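3-HSA hydroxylase, oxygenase (PDB 2RFQ) catalyses the FMNH2-dependent ortho-hydroxylation of 3-HSA to 3,4-DHSA in bacterial cholesterol catabolism, working as a homotetrameric oxygenase component with a separate reductase. Local coordinates at residues A[91-96]-A[114-119]; A[96-101]-A[216-221]; A[100-105]-A[203-208]; A[148-153]-A[168-173]; A[164-169]-A[208-213]. All coordinates share one frame; numbering follows the deposited sequence.

Interaction 1 (A[91-96]-A[114-119]); sequences VHNWHL and VRISSS
In the acyl-CoA dehydrogenase-type fold, the N-terminal helices pack against a central beta domain, and here His-92 of helix 80-96 is set against Ile-116 and Ser-118 of strand 116-119. Helix and strand run almost at right angles (88°), and one imidazole reaches two strand residues. His-92 ND1 donates to Ile-116 O over 2.7 Å; the acceptor lies close to the ring plane, whereas the donor stands well above the plane of the carbonyl. With chi1 at -60°, CG turns away from the carbonyl carbon of His-92 and the ring leans out to the strand, where NE2 comes to 2.7 Å from Ser-118 OG. Replacing His-92 by an alanine would probably leave Ile-116 O without its ring donor and open a gap beside Ser-118, a residue that by similarity belongs to the FMN site. One turn along the helix, Leu-96 CD2 meets Ile-116 CD1 at 4.0 Å, the two side chains crossing at about a right angle. Asn-93 takes the neighbouring position, its OD1 3.4 Å from Ile-116 CD1. The Asn-93 amide bonds directly to Phe-50 O through ND2 and also meets the strand through two waters. One accepts from ND2 and donates to Val-114 O; the other lies 2.7 Å from Asn-93 OD1, to which it probably donates, and accepts from Ile-116 N (3.0 Å).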
# COMPACT_ATOMS: atom_id res chain seq x y z
N VAL A 91 23.84 24.05 3.85
CA VAL A 91 24.78 22.93 3.94
C VAL A 91 26.09 23.25 3.20
O VAL A 91 27.13 22.66 3.49
CB VAL A 91 24.16 21.59 3.49
CG1 VAL A 91 24.41 21.34 1.99
CG2 VAL A 91 24.76 20.45 4.33
N HIS A 92 26.04 24.18 2.24
CA HIS A 92 27.27 24.55 1.53
C HIS A 92 28.29 25.18 2.47
O HIS A 92 29.47 25.15 2.18
CB HIS A 92 26.97 25.46 0.36
CG HIS A 92 26.06 24.84 -0.63
ND1 HIS A 92 25.17 25.57 -1.39
CD2 HIS A 92 25.84 23.54 -0.94
CE1 HIS A 92 24.47 24.75 -2.15
NE2 HIS A 92 24.85 23.52 -1.90
N ASN A 93 27.82 25.74 3.58
CA ASN A 93 28.75 26.35 4.56
C ASN A 93 29.49 25.28 5.36
O ASN A 93 30.61 25.50 5.82
CB ASN A 93 28.01 27.36 5.45
CG ASN A 93 27.60 28.62 4.67
OD1 ASN A 93 28.00 28.79 3.51
ND2 ASN A 93 26.77 29.46 5.28
N TRP A 94 28.85 24.12 5.47
CA TRP A 94 29.49 22.93 5.99
C TRP A 94 30.52 22.41 4.96
O TRP A 94 31.67 22.12 5.29
CB TRP A 94 28.42 21.85 6.28
CG TRP A 94 28.96 20.53 6.80
CD1 TRP A 94 29.08 20.15 8.12
CD2 TRP A 94 29.44 19.42 6.02
NE1 TRP A 94 29.64 18.88 8.20
CE2 TRP A 94 29.85 18.41 6.93
CE3 TRP A 94 29.55 19.18 4.64
CZ2 TRP A 94 30.36 17.19 6.51
CZ3 TRP A 94 30.10 17.94 4.22
CH2 TRP A 94 30.49 16.98 5.15
N HIS A 95 30.10 22.31 3.71
CA HIS A 95 30.99 21.79 2.65
C HIS A 95 32.24 22.67 2.51
O HIS A 95 33.36 22.16 2.43
CB HIS A 95 30.24 21.70 1.31
CG HIS A 95 30.98 20.94 0.24
ND1 HIS A 95 30.52 20.87 -1.05
CD2 HIS A 95 32.12 20.21 0.29
CE1 HIS A 95 31.36 20.13 -1.77
NE2 HIS A 95 32.33 19.70 -0.98
N LEU A 96 32.06 23.99 2.53
CA LEU A 96 33.21 24.88 2.37
C LEU A 96 34.23 24.74 3.50
O LEU A 96 35.42 24.97 3.29
CB LEU A 96 32.77 26.34 2.22
CG LEU A 96 33.87 27.31 1.79
CD1 LEU A 96 34.47 26.95 0.44
CD2 LEU A 96 33.38 28.77 1.79
N VAL A 114 28.66 35.76 3.11
CA VAL A 114 28.58 35.35 1.70
C VAL A 114 27.99 33.92 1.59
O VAL A 114 28.30 33.06 2.42
CB VAL A 114 29.96 35.46 1.03
CG1 VAL A 114 30.01 34.70 -0.29
CG2 VAL A 114 30.31 36.95 0.84
N ARG A 115 27.16 33.70 0.57
CA ARG A 115 26.50 32.42 0.32
C ARG A 115 27.03 31.77 -0.96
O ARG A 115 27.55 32.44 -1.87
CB ARG A 115 24.99 32.62 0.20
CG ARG A 115 24.31 32.94 1.52
CD ARG A 115 22.81 33.09 1.34
NE ARG A 115 22.42 34.39 0.79
CZ ARG A 115 22.23 35.49 1.53
NH1 ARG A 115 22.47 35.48 2.85
NH2 ARG A 115 21.86 36.62 0.94
N ILE A 116 26.86 30.46 -1.00
CA ILE A 116 27.38 29.62 -2.09
C ILE A 116 26.20 28.76 -2.55
O ILE A 116 25.45 28.27 -1.71
CB ILE A 116 28.49 28.67 -1.51
CG1 ILE A 116 29.66 29.48 -0.93
CG2 ILE A 116 29.04 27.71 -2.55
CD1 ILE A 116 29.63 29.54 0.58
N SER A 117 26.03 28.60 -3.87
CA SER A 117 25.01 27.67 -4.38
C SER A 117 25.73 26.44 -4.92
O SER A 117 26.97 26.41 -4.92
CB SER A 117 24.08 28.31 -5.42
OG SER A 117 24.73 28.52 -6.66
N SER A 118 24.99 25.42 -5.34
CA SER A 118 25.69 24.24 -5.86
C SER A 118 24.96 23.57 -6.98
O SER A 118 23.78 23.84 -7.22
CB SER A 118 25.86 23.20 -4.75
OG SER A 118 24.57 22.68 -4.40
N SER A 119 25.67 22.67 -7.65
CA SER A 119 25.01 21.68 -8.49
C SER A 119 25.98 20.51 -8.49
O SER A 119 27.04 20.60 -9.09
CB SER A 119 24.77 22.22 -9.90
OG SER A 119 24.16 21.24 -10.74
O HOH W 1 26.12 29.22 1.58
O HOH W 2 26.43 32.11 4.40

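Interaction 2 (A[96-101]-A[216-221]); sequences LALFSQ and LTAPGL
Leu-98, inside the type I beta turn from Leu-96 to Phe-99 where the chain leaves helix 80-96, packs on Ala-218 and Leu-221 of the loop leading towards the long helix 233-266. Its CB starts the contact, 3.9 Å from Ala-218 CB, and also lies near Leu-208. The chain then leaves with CG anti to the carbonyl carbon (chi1 -54°) and forks: CD1 goes to Met-213, a selenomethionine, and CD2 comes to 3.6 Å from Leu-221 CD2. The two leucine branches run alongside each other in the same direction.

The backbone carbonyl of Leu-98 is the polar counterpart of this packing. Gly-220 N donates to Leu-98 O over 2.9 Å, approaching from far above the carbonyl plane, and Ala-218 CB closes on the same oxygen at 3.4 Å. Glycine suits the site sterically, because a beta carbon would collide with Ala-97 O; instead Gly-220 CA makes a CA-H...O contact with that oxygen at 3.2 Å. Next to it, Pro-219 CG rests 3.6 Å from Ser-100 N, just ahead of helix 101-108. The contact thus fastens one interhelical loop to another, and a water completes it, donating to both Gln-101 OE1 (2.8 Å) and Gly-220 O (3.2 Å).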
# COMPACT_ATOMS: atom_id res chain seq x y z
N LEU A 96 32.06 23.99 2.53
CA LEU A 96 33.21 24.88 2.37
C LEU A 96 34.23 24.74 3.50
O LEU A 96 35.42 24.97 3.29
CB LEU A 96 32.77 26.34 2.22
CG LEU A 96 33.87 27.31 1.79
CD1 LEU A 96 34.47 26.95 0.44
CD2 LEU A 96 33.38 28.77 1.79
N ALA A 97 33.77 24.38 4.70
CA ALA A 97 34.66 24.15 5.84
C ALA A 97 35.71 23.08 5.57
O ALA A 97 36.71 23.01 6.26
CB ALA A 97 33.84 23.75 7.06
N LEU A 98 35.43 22.22 4.57
CA LEU A 98 36.31 21.12 4.22
C LEU A 98 37.34 21.52 3.17
O LEU A 98 38.37 20.85 3.03
CB LEU A 98 35.51 19.89 3.75
CG LEU A 98 34.40 19.36 4.67
CD1 LEU A 98 33.59 18.27 3.97
CD2 LEU A 98 35.02 18.81 5.93
N PHE A 99 37.07 22.61 2.44
CA PHE A 99 38.03 23.11 1.46
C PHE A 99 39.24 23.69 2.19
O PHE A 99 39.22 23.91 3.41
CB PHE A 99 37.43 24.21 0.56
CG PHE A 99 36.55 23.70 -0.56
CD1 PHE A 99 36.94 23.85 -1.90
CD2 PHE A 99 35.30 23.14 -0.29
CE1 PHE A 99 36.08 23.43 -2.96
CE2 PHE A 99 34.45 22.70 -1.33
CZ PHE A 99 34.84 22.86 -2.66
N SER A 100 40.29 23.96 1.43
CA SER A 100 41.50 24.58 1.98
C SER A 100 41.15 25.88 2.72
O SER A 100 40.18 26.58 2.37
CB SER A 100 42.49 24.88 0.85
OG SER A 100 41.99 25.93 0.03
N GLN A 101 41.98 26.21 3.71
CA GLN A 101 41.84 27.46 4.42
C GLN A 101 41.84 28.63 3.44
O GLN A 101 41.10 29.61 3.62
CB GLN A 101 42.99 27.62 5.43
CG GLN A 101 42.99 28.95 6.16
CD GLN A 101 41.88 29.06 7.20
OE1 GLN A 101 41.42 28.06 7.75
NE2 GLN A 101 41.46 30.30 7.46
N LEU A 216 38.79 11.46 5.33
CA LEU A 216 39.11 12.39 6.42
C LEU A 216 40.42 13.14 6.22
O LEU A 216 41.09 13.56 7.19
CB LEU A 216 39.04 11.70 7.79
CG LEU A 216 37.64 11.20 8.17
CD1 LEU A 216 37.67 10.06 9.19
CD2 LEU A 216 36.76 12.36 8.67
N THR A 217 40.79 13.33 4.95
CA THR A 217 41.97 14.12 4.60
C THR A 217 41.64 15.48 3.95
O THR A 217 42.56 16.15 3.48
CB THR A 217 42.96 13.36 3.67
OG1 THR A 217 42.34 13.07 2.40
CG2 THR A 217 43.45 12.06 4.32
N ALA A 218 40.38 15.90 3.96
CA ALA A 218 40.04 17.22 3.41
C ALA A 218 40.87 18.26 4.15
O ALA A 218 40.99 18.18 5.38
CB ALA A 218 38.54 17.52 3.53
N PRO A 219 41.46 19.22 3.41
CA PRO A 219 42.42 20.15 4.04
C PRO A 219 41.82 21.09 5.08
O PRO A 219 42.55 21.56 5.96
CB PRO A 219 42.97 20.96 2.84
CG PRO A 219 41.95 20.83 1.78
CD PRO A 219 41.33 19.47 1.97
N GLY A 220 40.51 21.36 4.98
CA GLY A 220 39.83 22.28 5.93
C GLY A 220 39.73 21.72 7.34
O GLY A 220 39.52 22.48 8.30
N LEU A 221 39.87 20.40 7.47
CA LEU A 221 39.78 19.73 8.77
C LEU A 221 40.93 20.10 9.69
O LEU A 221 40.85 19.91 10.91
CB LEU A 221 39.74 18.21 8.61
CG LEU A 221 38.52 17.63 7.90
CD1 LEU A 221 38.71 16.13 7.81
CD2 LEU A 221 37.23 17.98 8.62
O HOH W 3 40.25 25.50 7.50

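Interaction 3 (A[100-105]-A[203-208]); sequences SQQAQE and PTHRVL
Ser-100 and His-205 face each other with CA atoms 6.0 Å apart, and Ala-103 and Arg-206 with theirs 5.4 Å apart, where the first turn of helix 101-108 meets the short 3-10 turn ahead of strand 207-209. Ser-100 OG works in both directions: it donates to His-205 O over 2.8 Å and accepts from Ala-103 N over 3.0 Å. A water, bonded to Ser-100 N, donates to His-205 O as well, so two donors grip that carbonyl.

Beside this polar pair the imidazole of His-205, turned between its own backbone N and carbonyl carbon (chi1 75°), is layered. Over one face lies the side-chain amide of Gln-102, stacked within 10° of the ring plane; its NE2 is 3.2 Å from His-205 CE1 without a hydrogen bond to the ring nitrogens. The extended glutamine chain also sets CG over the ring, 3.8 Å from the centroid, as a CH-pi contact. On the opposite face Arg-206 CG sits 3.4 Å above the plane, offset to the rim. Rotation of the ring is further held by Asp-106, which takes a hydrogen bond from His-205 NE2 and a salt bridge from Arg-206. Ala-103 CB packs at 3.5 Å on His-205 O. The arrangement is a serine N-cap, whose hydroxyl here ties the start of a helix to the carbonyl of a turn leading into the beta sheet.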
# COMPACT_ATOMS: atom_id res chain seq x y z
N SER A 100 40.29 23.96 1.43
CA SER A 100 41.50 24.58 1.98
C SER A 100 41.15 25.88 2.72
O SER A 100 40.18 26.58 2.37
CB SER A 100 42.49 24.88 0.85
OG SER A 100 41.99 25.93 0.03
N GLN A 101 41.98 26.21 3.71
CA GLN A 101 41.84 27.46 4.42
C GLN A 101 41.84 28.63 3.44
O GLN A 101 41.10 29.61 3.62
CB GLN A 101 42.99 27.62 5.43
CG GLN A 101 42.99 28.95 6.16
CD GLN A 101 41.88 29.06 7.20
OE1 GLN A 101 41.42 28.06 7.75
NE2 GLN A 101 41.46 30.30 7.46
N GLN A 102 42.66 28.53 2.39
CA GLN A 102 42.77 29.63 1.42
C GLN A 102 41.47 29.82 0.68
O GLN A 102 41.05 30.95 0.44
CB GLN A 102 43.92 29.36 0.45
CG GLN A 102 44.20 30.50 -0.51
CD GLN A 102 45.32 30.14 -1.51
OE1 GLN A 102 46.04 29.14 -1.33
NE2 GLN A 102 45.47 30.95 -2.56
N ALA A 103 40.81 28.72 0.32
CA ALA A 103 39.50 28.80 -0.36
C ALA A 103 38.45 29.46 0.55
O ALA A 103 37.68 30.32 0.12
CB ALA A 103 39.03 27.41 -0.78
N GLN A 104 38.45 29.09 1.83
CA GLN A 104 37.52 29.73 2.79
C GLN A 104 37.80 31.22 2.93
O GLN A 104 36.88 32.02 3.00
CB GLN A 104 37.62 29.07 4.16
CG GLN A 104 37.21 27.61 4.18
CD GLN A 104 37.63 26.94 5.47
OE1 GLN A 104 37.27 27.40 6.55
NE2 GLN A 104 38.44 25.88 5.35
N GLU A 105 39.08 31.59 2.97
CA GLU A 105 39.47 32.99 3.00
C GLU A 105 39.00 33.71 1.72
O GLU A 105 38.49 34.84 1.79
CB GLU A 105 40.99 33.12 3.19
CG GLU A 105 41.50 34.57 3.10
CD GLU A 105 41.19 35.41 4.33
OE1 GLU A 105 41.01 34.85 5.44
OE2 GLU A 105 41.14 36.66 4.19
N PRO A 203 41.69 27.52 -9.64
CA PRO A 203 42.97 27.13 -9.02
C PRO A 203 42.85 25.91 -8.12
O PRO A 203 41.78 25.67 -7.55
CB PRO A 203 43.34 28.36 -8.19
CG PRO A 203 42.01 28.98 -7.86
CD PRO A 203 41.17 28.78 -9.08
N THR A 204 43.94 25.15 -8.02
CA THR A 204 44.02 23.93 -7.21
C THR A 204 43.38 24.06 -5.83
O THR A 204 42.61 23.19 -5.40
CB THR A 204 45.49 23.51 -7.04
OG1 THR A 204 46.04 23.27 -8.34
CG2 THR A 204 45.60 22.24 -6.19
N HIS A 205 43.66 25.16 -5.13
CA HIS A 205 43.17 25.31 -3.75
C HIS A 205 41.65 25.43 -3.66
O HIS A 205 41.09 25.27 -2.58
CB HIS A 205 43.88 26.47 -3.02
CG HIS A 205 43.41 27.83 -3.44
ND1 HIS A 205 43.94 28.50 -4.52
CD2 HIS A 205 42.48 28.65 -2.90
CE1 HIS A 205 43.35 29.68 -4.64
NE2 HIS A 205 42.46 29.80 -3.67
N ARG A 206 41.01 25.69 -4.79
CA ARG A 206 39.55 25.83 -4.85
C ARG A 206 38.85 24.57 -5.38
O ARG A 206 37.69 24.62 -5.80
CB ARG A 206 39.19 27.05 -5.71
CG ARG A 206 39.54 28.38 -5.06
CD ARG A 206 38.89 29.49 -5.85
NE ARG A 206 39.40 30.81 -5.47
CZ ARG A 206 39.35 31.87 -6.27
NH1 ARG A 206 38.82 31.76 -7.49
NH2 ARG A 206 39.83 33.04 -5.86
N VAL A 207 39.54 23.43 -5.31
CA VAL A 207 38.94 22.17 -5.77
C VAL A 207 39.09 21.10 -4.69
O VAL A 207 40.16 20.94 -4.11
CB VAL A 207 39.60 21.71 -7.10
CG1 VAL A 207 39.01 20.37 -7.56
CG2 VAL A 207 39.41 22.78 -8.15
N LEU A 208 37.99 20.39 -4.40
CA LEU A 208 38.01 19.41 -3.32
C LEU A 208 37.45 18.07 -3.77
O LEU A 208 36.32 18.00 -4.25
CB LEU A 208 37.20 19.90 -2.13
CG LEU A 208 37.09 18.96 -0.92
CD1 LEU A 208 38.44 18.65 -0.29
CD2 LEU A 208 36.17 19.56 0.13
O HOH W 4 40.34 22.91 -1.21

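Interaction 4 (A[148-153]-A[168-173]); sequences ASWAVL and SFLIPR. With 1PS (3-pyridinium-1-ylpropane-1-sulfonate), chain F.
Stretched out from CG to NE, with chi1 at -170°, the side chain of Arg-173 carries its guanidinium past Ser-149 to Ala-148; Trp-150, by contrast, turns CG away from its own carbonyl carbon (chi1 -69°) and lays its indole on Pro-172. Trp-150 opens one strand of the antiparallel hairpin 150-159/162-172, and Arg-173 directly follows the end of the other. Pro-172 CB lies 3.6 Å from the centroid of the six-membered ring of Trp-150, nearly on the ring normal, a CH-pi contact in a non-hydrogen-bonded pair. Leu-170 CD1 packs 3.6 Å from Trp-150 CE3 and continues the same face towards Val-152. The other face bears Leu-153 and Ile-171, whose CD1 atoms meet at 4.0 Å. Between the faces, Ala-151 and Ile-171 exchange two backbone hydrogen bonds, as do Leu-153 and Phe-169, and Arg-173 N adds one to Ser-149 O.

At the tip, Arg-173 NH1 donates to Ala-148 O over 3.0 Å within the guanidinium plane. NE and NH2 take two sulfonate oxygens of bound 3-pyridinium-1-ylpropane-1-sulfonate, NE to O3 at 3.0 Å and NH2 to O2 at 2.7 Å, while NH2 also bridges to Asp-146. A cation braced by a carbonyl and a carboxylate in this way is probably well oriented to receive an anionic group.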
# COMPACT_ATOMS: atom_id res chain seq x y z
N ALA A 148 23.46 33.71 -4.20
CA ALA A 148 24.83 33.31 -3.84
C ALA A 148 25.80 34.03 -4.75
O ALA A 148 25.43 34.46 -5.84
CB ALA A 148 24.99 31.77 -4.01
N SER A 149 27.05 34.14 -4.30
CA SER A 149 28.09 34.82 -5.09
C SER A 149 29.24 33.88 -5.44
O SER A 149 30.24 34.30 -6.03
CB SER A 149 28.59 36.10 -4.40
OG SER A 149 29.13 35.78 -3.15
N TRP A 150 29.07 32.60 -5.09
CA TRP A 150 29.97 31.51 -5.48
C TRP A 150 29.13 30.27 -5.73
O TRP A 150 28.01 30.16 -5.22
CB TRP A 150 30.90 31.13 -4.33
CG TRP A 150 31.94 32.19 -4.01
CD1 TRP A 150 31.72 33.33 -3.28
CD2 TRP A 150 33.33 32.20 -4.37
NE1 TRP A 150 32.88 34.05 -3.17
CE2 TRP A 150 33.88 33.38 -3.83
CE3 TRP A 150 34.16 31.32 -5.09
CZ2 TRP A 150 35.24 33.73 -3.99
CZ3 TRP A 150 35.53 31.66 -5.26
CH2 TRP A 150 36.04 32.86 -4.70
N ALA A 151 29.68 29.32 -6.48
CA ALA A 151 29.03 28.01 -6.64
C ALA A 151 30.04 26.92 -6.44
O ALA A 151 31.22 27.09 -6.76
CB ALA A 151 28.39 27.88 -8.02
N VAL A 152 29.59 25.80 -5.87
CA VAL A 152 30.39 24.58 -5.89
C VAL A 152 29.73 23.59 -6.83
O VAL A 152 28.52 23.29 -6.73
CB VAL A 152 30.61 23.98 -4.48
CG1 VAL A 152 31.58 24.84 -3.68
CG2 VAL A 152 29.28 23.81 -3.73
N LEU A 153 30.53 23.14 -7.79
CA LEU A 153 30.01 22.45 -8.96
C LEU A 153 30.68 21.10 -9.09
O LEU A 153 31.91 21.02 -9.15
CB LEU A 153 30.26 23.32 -10.21
CG LEU A 153 29.58 24.70 -10.14
CD1 LEU A 153 30.02 25.57 -11.31
CD2 LEU A 153 28.07 24.56 -10.12
N SER A 168 34.44 18.81 -6.33
CA SER A 168 33.67 20.04 -6.47
C SER A 168 34.60 21.19 -6.83
O SER A 168 35.63 21.39 -6.17
CB SER A 168 32.93 20.39 -5.17
OG SER A 168 31.96 19.40 -4.86
N PHE A 169 34.23 21.93 -7.86
CA PHE A 169 34.95 23.14 -8.25
C PHE A 169 34.27 24.34 -7.62
O PHE A 169 33.07 24.57 -7.84
CB PHE A 169 34.93 23.29 -9.77
CG PHE A 169 35.48 22.10 -10.51
CD1 PHE A 169 36.87 21.92 -10.66
CD2 PHE A 169 34.63 21.15 -11.06
CE1 PHE A 169 37.35 20.81 -11.34
CE2 PHE A 169 35.12 20.03 -11.76
CZ PHE A 169 36.48 19.87 -11.90
N LEU A 170 35.03 25.12 -6.85
CA LEU A 170 34.50 26.34 -6.23
C LEU A 170 34.80 27.51 -7.17
O LEU A 170 35.97 27.80 -7.46
CB LEU A 170 35.16 26.59 -4.86
CG LEU A 170 34.90 27.93 -4.15
CD1 LEU A 170 33.44 28.11 -3.72
CD2 LEU A 170 35.87 28.08 -2.93
N ILE A 171 33.74 28.16 -7.67
CA ILE A 171 33.87 29.18 -8.71
C ILE A 171 33.11 30.45 -8.30
O ILE A 171 31.95 30.34 -7.85
CB ILE A 171 33.34 28.65 -10.07
CG1 ILE A 171 34.03 27.33 -10.42
CG2 ILE A 171 33.54 29.71 -11.17
CD1 ILE A 171 33.80 26.78 -11.86
N PRO A 172 33.74 31.63 -8.43
CA PRO A 172 33.00 32.82 -8.05
C PRO A 172 32.03 33.26 -9.13
O PRO A 172 32.24 32.96 -10.31
CB PRO A 172 34.11 33.87 -7.87
CG PRO A 172 35.14 33.47 -8.93
CD PRO A 172 35.13 31.95 -8.87
N ARG A 173 31.00 34.00 -8.75
CA ARG A 173 29.96 34.39 -9.70
C ARG A 173 30.44 35.25 -10.87
O ARG A 173 29.81 35.24 -11.92
CB ARG A 173 28.78 35.04 -8.96
CG ARG A 173 27.56 35.25 -9.83
CD ARG A 173 26.36 35.36 -8.95
NE ARG A 173 25.21 35.79 -9.74
CZ ARG A 173 24.01 36.00 -9.23
NH1 ARG A 173 23.80 35.79 -7.92
NH2 ARG A 173 23.01 36.41 -10.03
S1 1PS F . 24.61 36.41 -13.51
O1 1PS F . 24.39 35.63 -14.75
O2 1PS F . 23.36 36.47 -12.71
O3 1PS F . 25.72 35.88 -12.65

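Interaction 5 (A[164-169]-A[208-213]); sequences VDFVSF and LSFKAM
Asp-165 OD1 takes bonds from three donors: Ser-209 OG at 2.8 Å, on the syn lone pair, a water at 3.1 Å, and Phe-166 N, whose bond is weak. The same water donates to Phe-166 O and accepts from Lys-211 N, joining the carboxylate to the helix start. The carboxylate gets there because CG stands anti to the backbone N (chi1 -163°), which swings it across to the adjoining strand. Ser-209 is the N-cap of helix 210-214, and its OG also accepts a weak bond from Lys-211 N. With an alanine in place of Asp-165, the Ser-209 hydroxyl would lose this acceptor and would probably be freer to turn away from the helix start.

Strands 162-172 and 207-209 are antiparallel here. Ser-168 N and Leu-208 O bond at 2.9 Å, with the return bond from Leu-208 N to Ser-168 O, and Phe-210 N then reaches Phe-166 O at 3.2 Å, in the carbonyl plane, as the strand gives way to the helix. The two phenyl groups extend abreast and meet at their edges, CD2 of Phe-166 3.6 Å from CD2 of Phe-210, their planes 38° apart. A second water sits over the centre of the Phe-210 ring, linking Ser-168 OG with Leu-208 O. A carboxylate beside the N-terminal end of a helix is likely to be favoured by the helix dipole, and so to stabilise this strand-to-helix junction.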
# COMPACT_ATOMS: atom_id res chain seq x y z
N VAL A 164 39.56 11.05 -13.63
CA VAL A 164 40.47 10.44 -12.66
C VAL A 164 40.05 10.69 -11.21
O VAL A 164 40.61 10.10 -10.28
CB VAL A 164 41.92 10.91 -12.87
CG1 VAL A 164 42.47 10.38 -14.21
CG2 VAL A 164 42.01 12.43 -12.81
N ASP A 165 39.06 11.56 -11.02
CA ASP A 165 38.63 11.95 -9.68
C ASP A 165 37.27 12.57 -9.84
O ASP A 165 36.91 12.97 -10.95
CB ASP A 165 39.60 12.98 -9.10
CG ASP A 165 39.49 13.15 -7.58
OD1 ASP A 165 38.70 12.45 -6.91
OD2 ASP A 165 40.22 14.01 -7.05
N PHE A 166 36.51 12.63 -8.76
CA PHE A 166 35.25 13.38 -8.79
C PHE A 166 35.31 14.40 -7.69
O PHE A 166 35.53 14.05 -6.53
CB PHE A 166 34.04 12.48 -8.61
CG PHE A 166 32.75 13.14 -9.00
CD1 PHE A 166 32.21 12.93 -10.27
CD2 PHE A 166 32.09 14.00 -8.12
CE1 PHE A 166 31.01 13.56 -10.65
CE2 PHE A 166 30.91 14.64 -8.48
CZ PHE A 166 30.36 14.42 -9.76
N VAL A 167 35.12 15.66 -8.06
CA VAL A 167 35.44 16.78 -7.18
C VAL A 167 34.33 17.82 -7.21
O VAL A 167 33.41 17.73 -8.03
CB VAL A 167 36.76 17.46 -7.65
CG1 VAL A 167 37.92 16.46 -7.68
CG2 VAL A 167 36.56 18.08 -9.03
N SER A 168 34.44 18.81 -6.33
CA SER A 168 33.67 20.04 -6.47
C SER A 168 34.60 21.19 -6.83
O SER A 168 35.63 21.39 -6.17
CB SER A 168 32.93 20.39 -5.17
OG SER A 168 31.96 19.40 -4.86
N PHE A 169 34.23 21.93 -7.86
CA PHE A 169 34.95 23.14 -8.25
C PHE A 169 34.27 24.34 -7.62
O PHE A 169 33.07 24.57 -7.84
CB PHE A 169 34.93 23.29 -9.77
CG PHE A 169 35.48 22.10 -10.51
CD1 PHE A 169 36.87 21.92 -10.66
CD2 PHE A 169 34.63 21.15 -11.06
CE1 PHE A 169 37.35 20.81 -11.34
CE2 PHE A 169 35.12 20.03 -11.76
CZ PHE A 169 36.48 19.87 -11.90
N LEU A 208 37.99 20.39 -4.40
CA LEU A 208 38.01 19.41 -3.32
C LEU A 208 37.45 18.07 -3.77
O LEU A 208 36.32 18.00 -4.25
CB LEU A 208 37.20 19.90 -2.13
CG LEU A 208 37.09 18.96 -0.92
CD1 LEU A 208 38.44 18.65 -0.29
CD2 LEU A 208 36.17 19.56 0.13
N SER A 209 38.24 17.01 -3.60
CA SER A 209 37.80 15.68 -4.00
C SER A 209 36.84 15.08 -2.95
O SER A 209 37.10 15.16 -1.76
CB SER A 209 39.02 14.77 -4.14
OG SER A 209 38.58 13.43 -4.29
N PHE A 210 35.75 14.47 -3.40
CA PHE A 210 34.90 13.74 -2.47
C PHE A 210 35.62 12.55 -1.80
O PHE A 210 35.31 12.21 -0.65
CB PHE A 210 33.63 13.28 -3.16
CG PHE A 210 32.68 14.39 -3.44
CD1 PHE A 210 31.86 14.90 -2.42
CD2 PHE A 210 32.63 14.97 -4.70
CE1 PHE A 210 30.96 15.94 -2.68
CE2 PHE A 210 31.75 16.02 -4.96
CZ PHE A 210 30.91 16.50 -3.95
N LYS A 211 36.59 11.95 -2.50
CA LYS A 211 37.41 10.88 -1.89
C LYS A 211 38.23 11.39 -0.71
O LYS A 211 38.35 10.70 0.31
CB LYS A 211 38.31 10.21 -2.95
CG LYS A 211 38.96 8.89 -2.49
CD LYS A 211 37.88 7.86 -2.09
CE LYS A 211 38.46 6.46 -1.91
NZ LYS A 211 37.48 5.57 -1.20
N ALA A 212 38.80 12.59 -0.84
CA ALA A 212 39.57 13.22 0.25
C ALA A 212 38.66 13.46 1.44
O ALA A 212 39.06 13.30 2.59
CB ALA A 212 40.17 14.54 -0.21
N MSE A 213 37.43 13.86 1.16
CA MSE A 213 36.46 14.06 2.22
C MSE A 213 36.21 12.75 2.96
O MSE A 213 36.30 12.70 4.19
CB MSE A 213 35.16 14.64 1.67
CG MSE A 213 35.31 16.09 1.29
SE MSE A 213 33.79 16.71 0.22
CE MSE A 213 32.29 16.05 1.35
O HOH W 5 36.05 11.60 -5.52
O HOH W 6 33.78 18.04 -3.00

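Interactions 1 and 4 share one sheet with centres 8 Å apart: Ser-117 N probably bonds to Trp-150 O at 2.9 Å, so the helix docked in interaction 1 rests on a strand flanking the hairpin of interaction 4. Interactions 2 and 3, also 8 Å apart, overlap at Ser-100 and Gln-101, where the loop enters helix 101-108; interactions 3 and 5 share Leu-208, while 4 and 5 overlap on strand 162-172, sharing Ser-168 and Phe-169. By similarity Ser-118 and Ser-119 of interaction 1 bind FMN, and the side chains of Val-152 and Ser-168 lie about 4 Å from that of Tyr-120 at the same probable site; interaction 4 reaches the sulfonate.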